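Local coordinates for protein porin (Acinetobacter baumannii AB307-0294, PDB 5DL7) that probably forms a porin channel of the OprD (Occ) family, an outer-membrane beta-barrel that binds calcium and is linked to antibiotic uptake, at residues A[93-96]-A[102-105]. Residues are numbered along the deposited sequence; the frame is centred on the assembly and turned at random.
Sequences LLPV and RDDY. With CA (calcium ion), chain E; CA (calcium ion), chain C.
Val-96 lays its CG2 methyl over one face of the Arg-102 guanidinium, 3.6 Å above the plane and shifted toward the rim; Val-96 CG2 lies 3.8 Å from Arg-102 NE. The guanidinium nitrogens are held by other partners: NE forms a salt bridge with Asp-48, NH1 donates to the carbonyls of Tyr-88 and Asn-100, and NH2 reaches that of Arg-47. Arginine suits this buried place because its several N-H groups can satisfy many acceptors while the faces of its guanidinium carry no N-H and can pack against a methyl. The chain bends at its second torsion (chi2 60°) and runs alongside Val-96, pointing the same way, and Leu-94 crosses it at about a right angle, CD1 3.9 Å from Arg-102 CG. Both segments belong to the long loop joining barrel strands 66-79 and 105-117, where a single beta bridge pairs Val-96 with Arg-102. Asp-103 N donates to Pro-95 O (3.0 Å), and Arg-102 CA adds a CH···O contact to the same oxygen. Proline has no N-H to donate, but its carbonyl can still accept, and its restricted phi suits the extended backbone here; Pro-95 CB packs 3.5 Å from Asp-103 OD2. That carboxylate binds a calcium ion through both oxygens, with Asn-97 as a further ligand. A second calcium ion lies 2.5 Å from Arg-102 O and is also bound by both carboxylate oxygens of Asp-104 and two waters, hard oxygen ligands, which suit calcium; Asn-79 also donates to Asp-104 OD1.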
loop_
_atom_site.group_PDB
_atom_site.type_symbol
_atom_site.label_atom_id
_atom_site.label_comp_id
_atom_site.label_asym_id
_atom_site.label_seq_id
_atom_site.Cartn_x
_atom_site.Cartn_y
_atom_site.Cartn_z
ATOM N N LEU A 93 0.483 -10.481 -9.320
ATOM C CA LEU A 93 -0.905 -10.660 -9.537
ATOM C C LEU A 93 -1.313 -12.140 -9.330
ATOM O O LEU A 93 -2.452 -12.450 -9.227
ATOM C CB LEU A 93 -1.338 -10.270 -11.002
ATOM C CG LEU A 93 -1.213 -8.767 -11.333
ATOM C CD1 LEU A 93 -1.784 -8.507 -12.692
ATOM C CD2 LEU A 93 -1.969 -7.906 -10.313
ATOM N N LEU A 94 -0.351 -13.049 -9.604
ATOM C CA LEU A 94 -0.659 -14.505 -9.621
ATOM C C LEU A 94 0.517 -15.250 -8.852
ATOM O O LEU A 94 1.712 -14.775 -8.902
ATOM C CB LEU A 94 -0.641 -15.030 -11.032
ATOM C CG LEU A 94 -1.796 -14.527 -11.950
ATOM C CD1 LEU A 94 -1.450 -14.786 -13.405
ATOM C CD2 LEU A 94 -3.075 -15.239 -11.575
ATOM N N PRO A 95 0.179 -16.350 -8.219
ATOM C CA PRO A 95 1.257 -17.231 -7.640
ATOM C C PRO A 95 2.171 -17.721 -8.723
ATOM O O PRO A 95 1.759 -18.042 -9.893
ATOM C CB PRO A 95 0.506 -18.311 -6.913
ATOM C CG PRO A 95 -0.963 -17.844 -6.876
ATOM C CD PRO A 95 -1.122 -17.027 -8.133
ATOM N N VAL A 96 3.479 -17.657 -8.395
ATOM C CA VAL A 96 4.470 -18.138 -9.399
ATOM C C VAL A 96 5.303 -19.270 -8.762
ATOM O O VAL A 96 5.773 -19.083 -7.645
ATOM C CB VAL A 96 5.404 -16.973 -9.790
ATOM C CG1 VAL A 96 6.481 -17.425 -10.677
ATOM C CG2 VAL A 96 4.595 -15.919 -10.643
ATOM N N ARG A 102 3.117 -19.766 -13.844
ATOM C CA ARG A 102 2.006 -19.261 -12.980
ATOM C C ARG A 102 1.068 -20.395 -12.600
ATOM O O ARG A 102 0.700 -21.141 -13.480
ATOM C CB ARG A 102 1.175 -18.287 -13.826
ATOM C CG ARG A 102 1.829 -16.921 -13.710
ATOM C CD ARG A 102 3.278 -16.767 -14.167
ATOM N NE ARG A 102 3.633 -15.319 -14.259
ATOM C CZ ARG A 102 4.873 -14.842 -14.447
ATOM N NH1 ARG A 102 5.939 -15.663 -14.495
ATOM N NH2 ARG A 102 5.120 -13.530 -14.623
ATOM N N ASP A 103 0.557 -20.358 -11.389
ATOM C CA ASP A 103 -0.685 -20.999 -11.167
ATOM C C ASP A 103 -1.829 -20.247 -11.890
ATOM O O ASP A 103 -1.897 -19.053 -11.727
ATOM C CB ASP A 103 -0.946 -21.023 -9.691
ATOM C CG ASP A 103 0.046 -22.002 -8.896
ATOM O OD1 ASP A 103 0.545 -22.980 -9.561
ATOM O OD2 ASP A 103 0.257 -21.760 -7.713
ATOM N N ASP A 104 -2.717 -20.957 -12.506
ATOM C CA ASP A 104 -3.720 -20.382 -13.384
ATOM C C ASP A 104 -5.003 -19.937 -12.667
ATOM O O ASP A 104 -5.798 -19.151 -13.255
ATOM C CB ASP A 104 -3.999 -21.270 -14.509
ATOM C CG ASP A 104 -2.765 -21.421 -15.402
ATOM O OD1 ASP A 104 -1.972 -20.454 -15.652
ATOM O OD2 ASP A 104 -2.470 -22.545 -15.762
ATOM N N TYR A 105 -5.156 -20.402 -11.416
ATOM C CA TYR A 105 -6.288 -20.194 -10.606
ATOM C C TYR A 105 -5.806 -20.158 -9.188
ATOM O O TYR A 105 -4.866 -20.900 -8.887
ATOM C CB TYR A 105 -7.392 -21.147 -10.804
ATOM C CG TYR A 105 -8.293 -20.986 -9.741
ATOM C CD1 TYR A 105 -9.257 -19.985 -9.803
ATOM C CD2 TYR A 105 -8.230 -21.788 -8.585
ATOM C CE1 TYR A 105 -10.181 -19.726 -8.760
ATOM C CE2 TYR A 105 -9.074 -21.497 -7.484
ATOM C CZ TYR A 105 -10.042 -20.490 -7.537
ATOM O OH TYR A 105 -11.070 -20.313 -6.596
HETATM CA CA CA E . 0.183 -21.990 -15.742
HETATM CA CA CA C . 1.897 -23.731 -7.401
HETATM O O HOH W 1 2.575 -22.061 -5.912
HETATM O O HOH W 2 0.600 -23.782 -14.542
HETATM O O HOH W 3 0.991 -19.924 -16.978
#